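Putative polyprenyl synthetase (PDB 3NF2) probably transfers prenyl groups between isoprenoid diphosphates with the help of magnesium, building longer chains as other FPP/GGPP synthase family members do. Local coordinates at residues V254-A259 and A293-A298; K249-V254 and E302-E307. All coordinates share one frame; numbering follows the deposited sequence.

Contact 1 of 2, residues V254-A259 and A293-A298; sequences VAALAA and ALIEEA
Ala256 meets Ile295 and Ala298 where helix 251-259 passes the end of helix 285-297. The Ala256 methyl points at the other segment and touches both residues there. Ile295 can be followed outward from its own CB. That atom stands 4.2 Å from Ala256 CB. The branch CG2 comes closest to the alanine, at 3.9 Å from Ala256 CB. CG2 lies opposite the backbone N of Ile295 across the first torsion. The other branch, CG1, lies beside that N, with chi1 at -69°, and is 4.1 Å from the same Ala256 CB. CD1, the tip, turns away from Ala256 and packs on Val253 of helix 251-259. Ile295 also touches Pro252, Leu267 and Trp230, and it is buried.

Ala298 is the first residue beyond helix 285-297. Its CB meets Ala256 CB methyl to methyl at 3.8 Å. The same Ala298 CB lies 3.7 Å from the backbone O of Ala256. One turn later, Ala259 CB lies 3.4 Å from the carbonyl O of Ala298. With only a methyl each, Ala256 and Ala298 let the backbones come near, and Ala256 CA and Ala298 CA are 5.0 Å apart. Ala256 O accepts a hydrogen bond from Ser264 OG, so this buried carbonyl has a polar partner beside the Ala298 methyl. Leu267 of helix 262-275 packs on both Ala256 and Ile295.

No hydrogen bond crosses between the two segments. The contact is made by methyl groups and carbonyl oxygens in van der Waals touch. It is a small apolar junction in a mainly helical prenyl synthase fold. Its chemistry implies that shape and close backbone approach, rather than polar pairing, join helix 251-259 to the end of helix 285-297.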
# COMPACT_ATOMS: atom_id res chain seq x y z
N VAL A 254 -5.28 -10.22 28.37
CA VAL A 254 -6.31 -11.10 27.83
C VAL A 254 -6.40 -12.44 28.56
O VAL A 254 -7.50 -12.89 28.92
CB VAL A 254 -6.09 -11.29 26.33
CG1 VAL A 254 -7.02 -12.32 25.79
CG2 VAL A 254 -6.31 -9.96 25.59
N ALA A 255 -5.24 -13.07 28.80
CA ALA A 255 -5.20 -14.34 29.54
C ALA A 255 -5.76 -14.20 30.96
O ALA A 255 -6.45 -15.09 31.45
CB ALA A 255 -3.79 -14.90 29.58
N ALA A 256 -5.48 -13.07 31.61
CA ALA A 256 -6.04 -12.77 32.91
C ALA A 256 -7.57 -12.65 32.85
O ALA A 256 -8.25 -13.17 33.72
CB ALA A 256 -5.43 -11.49 33.45
N LEU A 257 -8.10 -11.99 31.81
CA LEU A 257 -9.55 -11.80 31.66
C LEU A 257 -10.28 -13.11 31.42
O LEU A 257 -11.39 -13.30 31.93
CB LEU A 257 -9.87 -10.82 30.53
CG LEU A 257 -9.47 -9.36 30.78
CD1 LEU A 257 -9.72 -8.52 29.54
CD2 LEU A 257 -10.21 -8.78 31.98
N ALA A 258 -9.65 -14.01 30.68
CA ALA A 258 -10.27 -15.28 30.31
C ALA A 258 -10.27 -16.28 31.46
O ALA A 258 -10.98 -17.29 31.40
CB ALA A 258 -9.57 -15.88 29.09
N ALA A 259 -9.48 -15.99 32.49
CA ALA A 259 -9.28 -16.91 33.60
C ALA A 259 -10.51 -17.19 34.45
O ALA A 259 -10.78 -18.34 34.77
CB ALA A 259 -8.12 -16.44 34.49
N ALA A 293 -0.47 -6.16 39.04
CA ALA A 293 -0.62 -7.07 40.18
C ALA A 293 -1.87 -7.96 40.06
O ALA A 293 -1.80 -9.16 40.35
CB ALA A 293 -0.62 -6.28 41.48
N LEU A 294 -2.98 -7.40 39.57
CA LEU A 294 -4.19 -8.19 39.33
C LEU A 294 -4.07 -9.18 38.17
O LEU A 294 -4.61 -10.27 38.25
CB LEU A 294 -5.42 -7.30 39.12
CG LEU A 294 -6.18 -6.69 40.31
CD1 LEU A 294 -6.99 -5.52 39.83
CD2 LEU A 294 -7.07 -7.71 41.04
N ILE A 295 -3.38 -8.78 37.10
CA ILE A 295 -3.11 -9.68 35.96
C ILE A 295 -2.24 -10.86 36.42
O ILE A 295 -2.50 -12.01 36.07
CB ILE A 295 -2.42 -8.94 34.77
CG1 ILE A 295 -3.37 -7.96 34.11
CG2 ILE A 295 -1.91 -9.92 33.69
CD1 ILE A 295 -2.62 -6.85 33.36
N GLU A 296 -1.22 -10.56 37.21
CA GLU A 296 -0.41 -11.62 37.80
C GLU A 296 -1.22 -12.58 38.68
O GLU A 296 -1.16 -13.80 38.48
CB GLU A 296 0.83 -11.06 38.52
CG GLU A 296 1.84 -12.15 38.87
CD GLU A 296 3.24 -11.65 39.15
OE1 GLU A 296 3.47 -10.42 39.18
OE2 GLU A 296 4.13 -12.51 39.35
N GLU A 297 -2.02 -12.05 39.62
CA GLU A 297 -2.90 -12.90 40.44
C GLU A 297 -3.82 -13.80 39.62
O GLU A 297 -3.99 -14.98 39.94
CB GLU A 297 -3.72 -12.11 41.49
CG GLU A 297 -4.46 -13.05 42.48
CD GLU A 297 -5.32 -12.33 43.52
OE1 GLU A 297 -6.30 -12.94 44.00
OE2 GLU A 297 -5.02 -11.17 43.89
N ALA A 298 -4.38 -13.27 38.52
CA ALA A 298 -5.26 -14.09 37.66
C ALA A 298 -4.50 -15.10 36.79
O ALA A 298 -5.12 -15.85 36.03
CB ALA A 298 -6.14 -13.19 36.80

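Contact 2 of 2, residues K249-V254 and E302-E307; sequences KSLPVV and EWTADE
The first torsion of Thr304, at -50°, sets OG1 beside its own backbone N and CG2 anti to it, and both branches meet Leu251 and Pro252. Trp303 has CG anti to its backbone N, with chi1 -168°, which brings the six-membered part of its indole to Leu251. Thr304 OG1 lies 3.3 Å from Pro252 N, but that nitrogen has no hydrogen to share. The hydroxyl is instead hydrogen-bonded to Gly300 O, one turn earlier in its own helix. Thr304 CG2 packs on Leu251 CB at 3.9 Å. Leu251 CD2 reaches the indole edge near the ring plane, 3.9 Å from Trp303 CZ3. Glu307 CG lies 3.3 Å above one face of the indole, toward the rim of the ring. An alanine in place of Thr304 would probably leave Gly300 O without its hydroxyl partner and open a gap beside Leu251 CB and the Pro252 ring. The contact joins the start of helix 251-259 to helix 300-319. Helix 173-198 packs on Leu251 and Trp303, and helix 203-230 packs on Pro252 and Thr304, within the helical bundle of this prenyl synthase family.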
# COMPACT_ATOMS: atom_id res chain seq x y z
N LYS A 249 -4.59 -4.62 24.82
CA LYS A 249 -5.01 -5.92 25.22
C LYS A 249 -4.01 -6.96 24.78
O LYS A 249 -4.25 -7.72 23.89
CB LYS A 249 -6.40 -6.17 24.71
CG LYS A 249 -7.39 -5.25 25.35
CD LYS A 249 -8.69 -5.94 25.69
CE LYS A 249 -9.38 -5.28 26.84
NZ LYS A 249 -9.38 -3.84 26.66
N SER A 250 -2.89 -6.99 25.46
CA SER A 250 -1.82 -7.94 25.20
C SER A 250 -2.15 -9.23 25.84
O SER A 250 -3.08 -9.33 26.58
CB SER A 250 -0.52 -7.42 25.75
OG SER A 250 -0.75 -6.83 26.99
N LEU A 251 -1.35 -10.22 25.56
CA LEU A 251 -1.62 -11.55 26.01
C LEU A 251 -1.75 -11.67 27.51
O LEU A 251 -2.62 -12.34 27.97
CB LEU A 251 -0.54 -12.48 25.54
CG LEU A 251 -0.84 -13.10 24.20
CD1 LEU A 251 0.30 -13.90 23.74
CD2 LEU A 251 -2.04 -13.92 24.28
N PRO A 252 -0.91 -11.02 28.30
CA PRO A 252 -1.15 -11.17 29.74
C PRO A 252 -2.52 -10.63 30.18
O PRO A 252 -3.22 -11.30 30.96
CB PRO A 252 -0.03 -10.35 30.39
CG PRO A 252 0.95 -10.07 29.34
CD PRO A 252 0.28 -10.21 28.01
N VAL A 253 -2.89 -9.46 29.67
CA VAL A 253 -4.18 -8.82 29.96
C VAL A 253 -5.32 -9.74 29.60
O VAL A 253 -6.19 -10.03 30.42
CB VAL A 253 -4.34 -7.51 29.16
CG1 VAL A 253 -5.68 -6.84 29.47
CG2 VAL A 253 -3.20 -6.57 29.45
N VAL A 254 -5.28 -10.22 28.37
CA VAL A 254 -6.31 -11.10 27.83
C VAL A 254 -6.40 -12.44 28.56
O VAL A 254 -7.50 -12.89 28.92
CB VAL A 254 -6.09 -11.29 26.33
CG1 VAL A 254 -7.02 -12.32 25.79
CG2 VAL A 254 -6.31 -9.96 25.59
N GLU A 302 2.17 -15.59 34.13
CA GLU A 302 2.61 -16.97 34.06
C GLU A 302 2.18 -17.63 32.76
O GLU A 302 3.01 -18.25 32.08
CB GLU A 302 2.07 -17.77 35.26
CG GLU A 302 2.53 -19.23 35.30
CD GLU A 302 4.05 -19.39 35.41
OE1 GLU A 302 4.70 -18.58 36.10
OE2 GLU A 302 4.59 -20.34 34.79
N TRP A 303 0.90 -17.49 32.41
CA TRP A 303 0.38 -18.07 31.18
C TRP A 303 1.15 -17.58 29.95
O TRP A 303 1.40 -18.37 29.02
CB TRP A 303 -1.11 -17.79 30.99
CG TRP A 303 -1.69 -18.62 29.89
CD1 TRP A 303 -2.20 -19.88 29.99
CD2 TRP A 303 -1.78 -18.26 28.50
NE1 TRP A 303 -2.63 -20.33 28.76
CE2 TRP A 303 -2.37 -19.35 27.82
CE3 TRP A 303 -1.42 -17.12 27.76
CZ2 TRP A 303 -2.62 -19.34 26.45
CZ3 TRP A 303 -1.65 -17.11 26.40
CH2 TRP A 303 -2.26 -18.21 25.76
N THR A 304 1.54 -16.31 29.95
CA THR A 304 2.22 -15.71 28.80
C THR A 304 3.70 -16.15 28.73
O THR A 304 4.25 -16.33 27.63
CB THR A 304 2.08 -14.18 28.79
OG1 THR A 304 0.69 -13.83 28.95
CG2 THR A 304 2.61 -13.58 27.48
N ALA A 305 4.34 -16.34 29.88
CA ALA A 305 5.71 -16.91 29.92
C ALA A 305 5.72 -18.35 29.43
O ALA A 305 6.61 -18.74 28.68
CB ALA A 305 6.32 -16.80 31.32
N ASP A 306 4.71 -19.12 29.83
CA ASP A 306 4.53 -20.50 29.34
C ASP A 306 4.24 -20.56 27.85
O ASP A 306 4.65 -21.50 27.17
CB ASP A 306 3.43 -21.22 30.10
CG ASP A 306 3.74 -21.38 31.58
OD1 ASP A 306 4.90 -21.14 31.98
OD2 ASP A 306 2.81 -21.76 32.33
N GLU A 307 3.50 -19.57 27.34
CA GLU A 307 3.25 -19.48 25.90
C GLU A 307 4.52 -19.18 25.13
O GLU A 307 4.76 -19.79 24.10
CB GLU A 307 2.17 -18.46 25.56
CG GLU A 307 0.89 -19.14 25.17
CD GLU A 307 0.87 -19.63 23.73
OE1 GLU A 307 1.34 -18.90 22.84
OE2 GLU A 307 0.34 -20.74 23.49

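How the contacts relate
From the N terminus, the chain reaches both contacts after helix 203-230. Residues 249-254 come first and open contact 2. Residues 254-259 follow at once and open contact 1, with Val254 common to both. The chain then passes through helix 262-275 and helix 285-297, at whose end 293-298 closes the loop of contact 1. Residues 302-307 close the loop of contact 2 soon after, so contact 1 is nested inside it. Helix 251-259 is thus tied to two successive helices, 285-297 and 300-319. The centres are about 8 Å apart. The contacts also touch: Ile295 CG2 is 3.3 Å from Pro252 O. Ala255 CB is 3.7 Å from Trp303 CE3.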